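UDP-N-acetylglucosamine 4,6-dehydratase (Vibrio fischeri, PDB 3PVZ) binds NAD in a Rossmann-type domain and probably acts as a lyase on a nucleotide sugar. Local coordinates at residues 101-106 and 145-150; 175-180 and 381-386; 272-277 and 309-314. All blocks are in the same frame, centred on the assembly; numbering follows the deposited sequence. Where two conformers were deposited one is given.

Contact 1 (101-106 and 145-150); sequences IEYDAF and TDKTIQ
Tyr103 reaches across to Thr148 with the far end of its phenol. The Thr148 methyl CG2 lies 3.8 Å from Tyr103 OH and 3.9 Å from Tyr103 CE2. It approaches the ring obliquely, and the two side chains run at about a right angle. The ring extends toward helix 131-154 because Tyr103 CG is anti to the backbone N (chi1 177°). Beside this apolar touch runs the polar one. Lys147 NZ donates to Asp104 OD1 at 2.8 Å in a salt bridge. The ammonium comes in on the syn side of the carboxylate, 24° out of its plane. Asp104 OD2 is farther off, 3.6 Å from Lys147 NZ, so one oxygen carries the bond. The lysine chain bends once, at chi3, and this turns its tip to the acid. Lys147 NZ also donates to the carbonyl of Ile98, and Asp104 OD1 also accepts from Gln151 NE2. Both charged ends therefore have a second partner.

The contact joins two helices of the NAD-binding Rossmann domain, 101-109 and 131-154. Their short segments run nearly parallel, 18° apart, but the axes stay 12.2 Å from each other. At that spacing only side chains bridge the gap. The inner side is set against parallel strands of the large mixed sheet: Tyr103 packs on Leu39, Leu41 and Val66, and Thr148 on Leu41. Ile98, an NAD-binding residue, touches Thr148 from the loop before helix 101-109. Thr148 OG1 is hydrogen-bonded to the carbonyl of Asn144, one turn back, and to Tyr160 OH.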
loop_
_atom_site.group_PDB
_atom_site.type_symbol
_atom_site.label_atom_id
_atom_site.label_comp_id
_atom_site.label_asym_id
_atom_site.label_seq_id
_atom_site.Cartn_x
_atom_site.Cartn_y
_atom_site.Cartn_z
ATOM N N ILE A 101 11.776 -0.336 13.097
ATOM C CA ILE A 101 12.476 -1.111 14.153
ATOM C C ILE A 101 12.165 -2.602 13.973
ATOM O O ILE A 101 13.006 -3.457 14.172
ATOM C CB ILE A 101 11.962 -0.726 15.561
ATOM C CG1 ILE A 101 12.099 0.780 15.854
ATOM C CG2 ILE A 101 12.621 -1.578 16.670
ATOM C CD1 ILE A 101 13.397 1.412 15.427
ATOM N N GLU A 102 10.891 -2.896 13.629
ATOM C CA GLU A 102 10.482 -4.254 13.438
ATOM C C GLU A 102 11.300 -4.924 12.335
ATOM O O GLU A 102 11.768 -6.041 12.499
ATOM C CB GLU A 102 9.008 -4.301 13.070
ATOM C CG GLU A 102 8.105 -3.966 14.207
ATOM C CD GLU A 102 7.734 -2.511 14.363
ATOM O OE1 GLU A 102 8.318 -1.623 13.785
ATOM O OE2 GLU A 102 6.791 -2.241 15.106
ATOM N N TYR A 103 11.433 -4.255 11.199
ATOM C CA TYR A 103 12.190 -4.756 10.077
ATOM C C TYR A 103 13.682 -4.892 10.476
ATOM O O TYR A 103 14.378 -5.817 10.099
ATOM C CB TYR A 103 11.990 -3.821 8.831
ATOM C CG TYR A 103 12.817 -4.280 7.693
ATOM C CD1 TYR A 103 12.342 -5.269 6.855
ATOM C CD2 TYR A 103 14.114 -3.855 7.509
ATOM C CE1 TYR A 103 13.100 -5.761 5.857
ATOM C CE2 TYR A 103 14.888 -4.373 6.482
ATOM C CZ TYR A 103 14.365 -5.310 5.659
ATOM O OH TYR A 103 15.046 -5.928 4.619
ATOM N N ASP A 104 14.190 -3.968 11.258
ATOM C CA ASP A 104 15.625 -4.010 11.628
ATOM C C ASP A 104 15.895 -5.172 12.601
ATOM O O ASP A 104 16.979 -5.790 12.573
ATOM C CB ASP A 104 16.024 -2.698 12.244
ATOM C CG ASP A 104 16.206 -1.579 11.187
ATOM O OD1 ASP A 104 16.180 -1.859 9.962
ATOM O OD2 ASP A 104 16.427 -0.437 11.603
ATOM N N ALA A 105 14.901 -5.473 13.419
ATOM C CA ALA A 105 14.990 -6.584 14.357
ATOM C C ALA A 105 14.843 -7.913 13.581
ATOM O O ALA A 105 15.495 -8.873 13.930
ATOM C CB ALA A 105 13.915 -6.469 15.485
ATOM N N PHE A 106 14.059 -7.914 12.503
ATOM C CA PHE A 106 13.946 -9.077 11.595
ATOM C C PHE A 106 15.287 -9.351 10.934
ATOM O O PHE A 106 15.704 -10.476 10.872
ATOM C CB PHE A 106 12.806 -8.807 10.601
ATOM C CG PHE A 106 12.831 -9.603 9.333
ATOM C CD1 PHE A 106 12.268 -10.837 9.274
ATOM C CD2 PHE A 106 13.249 -9.045 8.149
ATOM C CE1 PHE A 106 12.202 -11.546 8.064
ATOM C CE2 PHE A 106 13.173 -9.773 6.930
ATOM C CZ PHE A 106 12.688 -11.010 6.919
ATOM N N THR A 145 16.599 2.055 0.680
ATOM C CA THR A 145 17.364 1.292 -0.280
ATOM C C THR A 145 18.808 1.220 0.190
ATOM O O THR A 145 19.347 0.119 0.306
ATOM C CB THR A 145 17.296 1.936 -1.662
ATOM O OG1 THR A 145 15.925 2.114 -2.033
ATOM C CG2 THR A 145 17.989 1.081 -2.703
ATOM N N ASP A 146 19.391 2.376 0.543
ATOM C CA ASP A 146 20.776 2.442 1.025
ATOM C C ASP A 146 20.945 1.564 2.279
ATOM O O ASP A 146 21.862 0.758 2.321
ATOM C CB ASP A 146 21.181 3.902 1.330
ATOM C CG ASP A 146 22.645 4.071 1.538
ATOM O OD1 ASP A 146 23.437 3.733 0.630
ATOM O OD2 ASP A 146 23.026 4.522 2.612
ATOM N N LYS A 147 20.037 1.669 3.260
ATOM C CA LYS A 147 20.113 0.842 4.465
ATOM C C LYS A 147 20.033 -0.668 4.182
ATOM O O LYS A 147 20.792 -1.436 4.738
ATOM C CB LYS A 147 19.026 1.241 5.491
ATOM C CG LYS A 147 19.062 0.365 6.790
ATOM C CD LYS A 147 17.882 0.620 7.683
ATOM C CE LYS A 147 16.595 -0.027 7.135
ATOM N NZ LYS A 147 15.486 0.232 8.159
ATOM N N THR A 148 19.091 -1.109 3.362
ATOM C CA THR A 148 18.912 -2.552 3.111
ATOM C C THR A 148 20.128 -3.074 2.290
ATOM O O THR A 148 20.538 -4.204 2.403
ATOM C CB THR A 148 17.635 -2.832 2.373
ATOM O OG1 THR A 148 17.588 -2.019 1.191
ATOM C CG2 THR A 148 16.309 -2.573 3.274
ATOM N N ILE A 149 20.702 -2.250 1.452
ATOM C CA ILE A 149 21.988 -2.632 0.842
ATOM C C ILE A 149 23.094 -2.836 1.919
ATOM O O ILE A 149 23.812 -3.856 1.898
ATOM C CB ILE A 149 22.488 -1.629 -0.225
ATOM C CG1 ILE A 149 21.468 -1.525 -1.369
ATOM C CG2 ILE A 149 23.823 -2.124 -0.833
ATOM C CD1 ILE A 149 21.718 -0.354 -2.291
ATOM N N GLN A 150 23.210 -1.906 2.859
ATOM C CA GLN A 150 24.221 -2.023 3.931
ATOM C C GLN A 150 23.978 -3.278 4.773
ATOM O O GLN A 150 24.909 -4.029 5.079
ATOM C CB GLN A 150 24.271 -0.751 4.818
ATOM C CG GLN A 150 25.359 -0.824 5.881
ATOM C CD GLN A 150 26.762 -0.729 5.250
ATOM O OE1 GLN A 150 26.991 0.151 4.476
ATOM N NE2 GLN A 150 27.654 -1.662 5.551
#

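Contact 2 (175-180 and 381-386); sequences MGASKR and IMIPDF. With NAD (nicotinamide-adenine-dinucleotide), chain E.
Ala177 CB sits over one face of the Phe386 ring in a CH-pi contact. The methyl is 4.2 Å from the Phe386 ring centroid and 14° off the ring normal, displaced toward the rim on the CZ side. Phe386 CG is anti to the backbone N (chi1 174°), which carries the ring back to the helix. Ile383 meets the same methyl with the end of its longer branch. Its CD1 lies 3.8 Å from Ala177 CB and 3.9 Å from Arg180 CG. The delta methyl thus touches two residues one turn apart on helix 174-189. Of Arg180, the aliphatic root does the touching, while its guanidinium pairs through NH1 with Glu183 OE1.

Helix 174-189 belongs to the Rossmann-type domain, and here it receives the last modelled residues of the chain. Helix 372-382 ends just before Ile383, and a type I beta turn runs from Ile383 to Phe386, with Phe386 N bonded to Ile383 O. The turn brings both apolar side chains to the same alanine. Around them, Ile383 also packs on Ile181 and Met184, and Phe386 on Met174 and Pro171.

Lys179 leaves the helix toward the cofactor. Bends at chi2 and chi4 bring its NZ to the nicotinamide ribose of NAD, where it donates to O2D at 2.6 Å and to O3D at 2.8 Å. The ammonium thereby grips both ribose hydroxyl oxygens. Ser178 OG donates to Met175 O, which also accepts from Lys179 N.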
loop_
_atom_site.group_PDB
_atom_site.type_symbol
_atom_site.label_atom_id
_atom_site.label_comp_id
_atom_site.label_asym_id
_atom_site.label_seq_id
_atom_site.Cartn_x
_atom_site.Cartn_y
_atom_site.Cartn_z
HETATM N N MSE A 175 9.889 12.414 -8.497
HETATM C CA MSE A 175 9.953 10.958 -8.564
HETATM C C MSE A 175 11.237 10.482 -9.214
HETATM O O MSE A 175 12.021 9.729 -8.629
HETATM C CB MSE A 175 8.797 10.438 -9.420
HETATM C CG MSE A 175 7.798 9.701 -8.698
HETATM SE SE MSE A 175 8.644 8.074 -8.146
HETATM C CE MSE A 175 8.900 7.403 -9.983
ATOM N N GLY A 176 11.420 10.924 -10.454
ATOM C CA GLY A 176 12.567 10.559 -11.239
ATOM C C GLY A 176 13.814 11.102 -10.618
ATOM O O GLY A 176 14.841 10.438 -10.639
ATOM N N ALA A 177 13.754 12.305 -10.059
ATOM C CA ALA A 177 14.918 12.824 -9.337
ATOM C C ALA A 177 15.246 11.912 -8.127
ATOM O O ALA A 177 16.427 11.637 -7.851
ATOM C CB ALA A 177 14.693 14.226 -8.898
ATOM N N SER A 178 14.219 11.409 -7.443
ATOM C CA SER A 178 14.470 10.572 -6.262
ATOM C C SER A 178 15.150 9.296 -6.691
ATOM O O SER A 178 16.123 8.903 -6.054
ATOM C CB SER A 178 13.218 10.305 -5.400
ATOM O OG SER A 178 12.412 9.315 -5.964
ATOM N N LYS A 179 14.668 8.673 -7.767
ATOM C CA LYS A 179 15.318 7.465 -8.307
ATOM C C LYS A 179 16.733 7.818 -8.829
ATOM O O LYS A 179 17.647 6.996 -8.774
ATOM C CB LYS A 179 14.488 6.798 -9.420
ATOM C CG LYS A 179 13.016 6.404 -9.079
ATOM C CD LYS A 179 12.919 5.055 -8.356
ATOM C CE LYS A 179 11.458 4.501 -8.336
ATOM N NZ LYS A 179 11.059 3.867 -9.620
ATOM N N ARG A 180 16.932 9.023 -9.341
ATOM C CA ARG A 180 18.257 9.419 -9.809
ATOM C C ARG A 180 19.215 9.614 -8.641
ATOM O O ARG A 180 20.391 9.284 -8.737
ATOM C CB ARG A 180 18.186 10.701 -10.643
ATOM C CG ARG A 180 19.538 11.205 -11.089
ATOM C CD ARG A 180 20.261 10.232 -12.036
ATOM N NE ARG A 180 21.609 10.733 -12.272
ATOM C CZ ARG A 180 22.719 10.285 -11.688
ATOM N NH1 ARG A 180 22.691 9.239 -10.853
ATOM N NH2 ARG A 180 23.876 10.870 -11.990
ATOM N N ILE A 381 20.833 21.047 -6.105
ATOM C CA ILE A 381 22.265 20.887 -5.797
ATOM C C ILE A 381 22.703 19.465 -6.130
ATOM O O ILE A 381 23.747 19.260 -6.728
ATOM C CB ILE A 381 22.594 21.285 -4.334
ATOM C CG1 ILE A 381 22.570 22.826 -4.218
ATOM C CG2 ILE A 381 23.933 20.713 -3.923
ATOM C CD1 ILE A 381 22.554 23.398 -2.781
HETATM N N MSE A 382 21.865 18.490 -5.802
HETATM C CA MSE A 382 22.183 17.104 -6.098
HETATM C C MSE A 382 22.285 16.838 -7.614
HETATM O O MSE A 382 23.174 16.120 -8.047
HETATM C CB MSE A 382 21.140 16.174 -5.463
HETATM C CG MSE A 382 21.029 16.260 -3.937
HETATM SE SE MSE A 382 22.702 15.937 -3.073
HETATM C CE MSE A 382 22.734 14.022 -3.357
ATOM N N ILE A 383 21.373 17.415 -8.400
ATOM C CA ILE A 383 21.273 17.173 -9.844
ATOM C C ILE A 383 21.175 18.512 -10.602
ATOM O O ILE A 383 20.083 18.927 -10.968
ATOM C CB ILE A 383 20.003 16.371 -10.205
ATOM C CG1 ILE A 383 19.807 15.166 -9.303
ATOM C CG2 ILE A 383 20.041 15.915 -11.660
ATOM C CD1 ILE A 383 18.462 14.549 -9.508
ATOM N N PRO A 384 22.308 19.184 -10.855
ATOM C CA PRO A 384 22.272 20.560 -11.422
ATOM C C PRO A 384 21.431 20.772 -12.691
ATOM O O PRO A 384 20.769 21.805 -12.825
ATOM C CB PRO A 384 23.747 20.858 -11.699
ATOM C CG PRO A 384 24.477 20.031 -10.634
ATOM C CD PRO A 384 23.681 18.752 -10.540
ATOM N N ASP A 385 21.428 19.808 -13.601
ATOM C CA ASP A 385 20.648 19.943 -14.843
ATOM C C ASP A 385 19.145 19.632 -14.681
ATOM O O ASP A 385 18.413 19.579 -15.667
ATOM C CB ASP A 385 21.290 19.114 -15.979
ATOM C CG ASP A 385 22.638 19.704 -16.444
ATOM O OD1 ASP A 385 22.648 20.691 -17.225
ATOM O OD2 ASP A 385 23.693 19.192 -16.022
ATOM N N PHE A 386 18.695 19.438 -13.442
ATOM C CA PHE A 386 17.279 19.231 -13.124
ATOM C C PHE A 386 16.601 20.566 -12.767
ATOM O O PHE A 386 17.202 21.445 -12.129
ATOM C CB PHE A 386 17.171 18.248 -11.959
ATOM C CG PHE A 386 15.784 18.056 -11.441
ATOM C CD1 PHE A 386 15.410 18.565 -10.211
ATOM C CD2 PHE A 386 14.861 17.346 -12.174
ATOM C CE1 PHE A 386 14.124 18.378 -9.732
ATOM C CE2 PHE A 386 13.582 17.154 -11.701
ATOM C CZ PHE A 386 13.211 17.677 -10.478
HETATM P PA NAD E . 3.829 -1.184 -6.683
HETATM O O1A NAD E . 3.133 0.013 -6.120
HETATM O O2A NAD E . 2.824 -2.188 -7.160
HETATM O O5B NAD E . 4.523 -2.046 -5.540
HETATM C C5B NAD E . 5.435 -1.331 -4.678
HETATM C C4B NAD E . 5.441 -2.188 -3.407
HETATM O O4B NAD E . 6.312 -1.678 -2.419
HETATM C C3B NAD E . 4.008 -2.237 -2.787
HETATM O O3B NAD E . 3.585 -3.569 -2.578
HETATM C C2B NAD E . 4.190 -1.459 -1.463
HETATM O O2B NAD E . 3.259 -1.804 -0.444
HETATM C C1B NAD E . 5.663 -1.836 -1.185
HETATM N N9A NAD E . 6.269 -0.906 -0.244
HETATM C C8A NAD E . 6.329 0.429 -0.347
HETATM N N7A NAD E . 6.887 0.953 0.695
HETATM C C5A NAD E . 7.297 -0.084 1.488
HETATM C C6A NAD E . 7.935 -0.174 2.721
HETATM N N6A NAD E . 8.355 0.998 3.300
HETATM N N1A NAD E . 8.163 -1.363 3.271
HETATM C C2A NAD E . 7.756 -2.477 2.674
HETATM N N3A NAD E . 7.127 -2.432 1.525
HETATM C C4A NAD E . 6.890 -1.279 0.915
HETATM O O3 NAD E . 4.875 -0.700 -7.806
HETATM P PN NAD E . 5.311 -1.738 -8.984
HETATM O O1N NAD E . 4.460 -1.503 -10.220
HETATM O O2N NAD E . 5.441 -3.172 -8.672
HETATM O O5D NAD E . 6.736 -1.026 -9.422
HETATM C C5D NAD E . 7.787 -1.376 -8.535
HETATM C C4D NAD E . 9.067 -0.649 -8.965
HETATM O O4D NAD E . 9.218 -0.713 -10.418
HETATM C C3D NAD E . 8.958 0.854 -8.624
HETATM O O3D NAD E . 10.243 1.471 -8.386
HETATM C C2D NAD E . 8.435 1.465 -9.943
HETATM O O2D NAD E . 8.761 2.857 -10.073
HETATM C C1D NAD E . 9.191 0.630 -10.976
HETATM N N1N NAD E . 8.558 0.669 -12.303
HETATM C C2N NAD E . 7.308 0.207 -12.427
HETATM C C3N NAD E . 6.672 0.203 -13.651
HETATM C C7N NAD E . 5.287 -0.274 -13.801
HETATM O O7N NAD E . 4.787 -0.159 -14.918
HETATM N N7N NAD E . 4.574 -0.779 -12.784
HETATM C C4N NAD E . 7.357 0.697 -14.788
HETATM C C5N NAD E . 8.655 1.151 -14.622
HETATM C C6N NAD E . 9.238 1.137 -13.354
#

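Contact 3 (272-277 and 309-314); sequences DIAVKY and CLFTSS
Phe311 packs its ring against helix 270-280 in the part of the fold that holds a small parallel sheet of three strands. Phe311 lies on the central strand, 306-312, between strands 224-227 and 284-287. The tight part of the contact is the far end of the ring. Ala274 CB lies 4.0 Å from Phe311 CE1. Val275 CG2 lies 3.9 Å from Phe311 CZ and about as far from CE2. Both methyls come in obliquely. Val275 and Phe311 run at about a right angle to each other. The valine turns CG2 to the ring, with CG1 anti to the backbone N (chi1 180°). Ala274 is buried on this side, and it also touches Phe214 and Ile224.

The contact is looser outward. No hydrogen bond crosses it, and the two segments bury only 112 Å² between them, both sides summed. Val275 and Phe311 are both partly exposed. Beyond the ring, the chain from Thr312 to Ser314 leads away from the helix along the exposed side, where Ser314 N bonds to Asp229 OD2. Neighbouring strands add to the packing: Pro285 touches Val275, and Leu287 and Ala226 touch Phe311. One face of the Phe311 ring is covered from its own strand, where Cys309 CB sits 3.4 Å above the ring plane, offset toward the rim.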
loop_
_atom_site.group_PDB
_atom_site.type_symbol
_atom_site.label_atom_id
_atom_site.label_comp_id
_atom_site.label_asym_id
_atom_site.label_seq_id
_atom_site.Cartn_x
_atom_site.Cartn_y
_atom_site.Cartn_z
ATOM N N ASP A 272 -6.658 2.963 -26.926
ATOM C CA ASP A 272 -6.695 1.782 -27.753
ATOM C C ASP A 272 -6.721 0.504 -26.904
ATOM O O ASP A 272 -7.468 -0.418 -27.221
ATOM C CB ASP A 272 -5.575 1.800 -28.780
ATOM C CG ASP A 272 -5.951 2.621 -30.040
ATOM O OD1 ASP A 272 -7.122 3.037 -30.167
ATOM O OD2 ASP A 272 -5.085 2.852 -30.913
ATOM N N ILE A 273 -5.973 0.470 -25.805
ATOM C CA ILE A 273 -6.044 -0.687 -24.895
ATOM C C ILE A 273 -7.428 -0.781 -24.294
ATOM O O ILE A 273 -7.963 -1.865 -24.220
ATOM C CB ILE A 273 -5.052 -0.632 -23.726
ATOM C CG1 ILE A 273 -3.595 -0.589 -24.199
ATOM C CG2 ILE A 273 -5.235 -1.847 -22.794
ATOM C CD1 ILE A 273 -3.162 -1.741 -25.045
ATOM N N ALA A 274 -8.017 0.340 -23.877
ATOM C CA ALA A 274 -9.381 0.303 -23.312
ATOM C C ALA A 274 -10.399 -0.317 -24.280
ATOM O O ALA A 274 -11.144 -1.215 -23.920
ATOM C CB ALA A 274 -9.853 1.712 -22.850
ATOM N N VAL A 275 -10.419 0.150 -25.512
ATOM C CA VAL A 275 -11.321 -0.421 -26.503
ATOM C C VAL A 275 -11.100 -1.941 -26.634
ATOM O O VAL A 275 -12.046 -2.712 -26.477
ATOM C CB VAL A 275 -11.156 0.266 -27.848
ATOM C CG1 VAL A 275 -12.084 -0.332 -28.851
ATOM C CG2 VAL A 275 -11.418 1.756 -27.700
ATOM N N LYS A 276 -9.850 -2.384 -26.842
ATOM C CA LYS A 276 -9.572 -3.826 -26.929
ATOM C C LYS A 276 -10.111 -4.583 -25.733
ATOM O O LYS A 276 -10.609 -5.701 -25.869
ATOM C CB LYS A 276 -8.076 -4.107 -27.032
ATOM C CG LYS A 276 -7.538 -3.951 -28.434
ATOM C CD LYS A 276 -6.018 -3.660 -28.440
ATOM C CE LYS A 276 -5.574 -2.924 -29.728
ATOM N NZ LYS A 276 -5.376 -3.825 -30.910
ATOM N N TYR A 277 -9.976 -3.960 -24.567
ATOM C CA TYR A 277 -10.287 -4.569 -23.306
ATOM C C TYR A 277 -11.806 -4.676 -23.100
ATOM O O TYR A 277 -12.300 -5.710 -22.652
ATOM C CB TYR A 277 -9.606 -3.758 -22.214
ATOM C CG TYR A 277 -9.939 -4.156 -20.809
ATOM C CD1 TYR A 277 -9.688 -5.432 -20.340
ATOM C CD2 TYR A 277 -10.483 -3.238 -19.940
ATOM C CE1 TYR A 277 -9.986 -5.785 -19.050
ATOM C CE2 TYR A 277 -10.784 -3.575 -18.667
ATOM C CZ TYR A 277 -10.537 -4.840 -18.219
ATOM O OH TYR A 277 -10.863 -5.120 -16.929
ATOM N N CYS A 309 -17.164 5.823 -22.593
ATOM C CA CYS A 309 -15.762 6.112 -22.607
ATOM C C CYS A 309 -15.520 7.581 -22.830
ATOM O O CYS A 309 -16.230 8.264 -23.575
ATOM C CB CYS A 309 -15.056 5.327 -23.702
ATOM S SG CYS A 309 -15.073 3.558 -23.457
ATOM N N LEU A 310 -14.470 8.052 -22.182
ATOM C CA LEU A 310 -14.067 9.422 -22.274
ATOM C C LEU A 310 -12.605 9.452 -22.609
ATOM O O LEU A 310 -11.737 9.314 -21.746
ATOM C CB LEU A 310 -14.355 10.116 -20.962
ATOM C CG LEU A 310 -14.346 11.631 -21.088
ATOM C CD1 LEU A 310 -15.579 12.272 -20.388
ATOM C CD2 LEU A 310 -13.019 12.159 -20.544
ATOM N N PHE A 311 -12.333 9.601 -23.889
ATOM C CA PHE A 311 -10.973 9.563 -24.366
ATOM C C PHE A 311 -10.447 10.976 -24.515
ATOM O O PHE A 311 -10.900 11.737 -25.331
ATOM C CB PHE A 311 -10.900 8.739 -25.628
ATOM C CG PHE A 311 -11.303 7.290 -25.429
ATOM C CD1 PHE A 311 -10.967 6.601 -24.266
ATOM C CD2 PHE A 311 -11.994 6.605 -26.410
ATOM C CE1 PHE A 311 -11.316 5.258 -24.097
ATOM C CE2 PHE A 311 -12.344 5.273 -26.243
ATOM C CZ PHE A 311 -11.999 4.601 -25.093
ATOM N N THR A 312 -9.479 11.299 -23.675
ATOM C CA THR A 312 -9.031 12.660 -23.454
ATOM C C THR A 312 -7.746 12.923 -24.216
ATOM O O THR A 312 -7.091 12.002 -24.649
ATOM C CB THR A 312 -8.799 12.888 -21.917
ATOM O OG1 THR A 312 -9.205 14.209 -21.558
ATOM C CG2 THR A 312 -7.321 12.644 -21.504
ATOM N N SER A 313 -7.396 14.188 -24.357
ATOM C CA SER A 313 -6.127 14.595 -24.946
ATOM C C SER A 313 -5.709 15.932 -24.310
ATOM O O SER A 313 -6.528 16.587 -23.656
ATOM C CB SER A 313 -6.271 14.736 -26.464
ATOM O OG SER A 313 -7.193 15.742 -26.779
ATOM N N SER A 314 -4.455 16.336 -24.486
ATOM C CA SER A 314 -3.974 17.563 -23.860
ATOM C C SER A 314 -3.011 18.315 -24.772
ATOM O O SER A 314 -1.948 17.789 -25.107
ATOM C CB SER A 314 -3.278 17.214 -22.544
ATOM O OG SER A 314 -1.986 16.711 -22.809
#

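From the N terminus, contact 1 closes first. Its loop holds strand 115-118, and it ties helix 101-109 to helix 131-154 beside the large sheet. Helix 174-189 follows and opens contact 2, which closes only at the last modelled residues, 201 positions on. It ties the turn after helix 372-382, at the C-terminal end, to helix 174-189 of the Rossmann-type domain. Contact 3 is nested inside that long loop. It joins helix 270-280 to the central strand of the small parallel sheet. Contacts 1 and 3 lie on opposite sides of the chain's centre, with centres about 42 Å apart. No two contacts touch, and none cross along the chain.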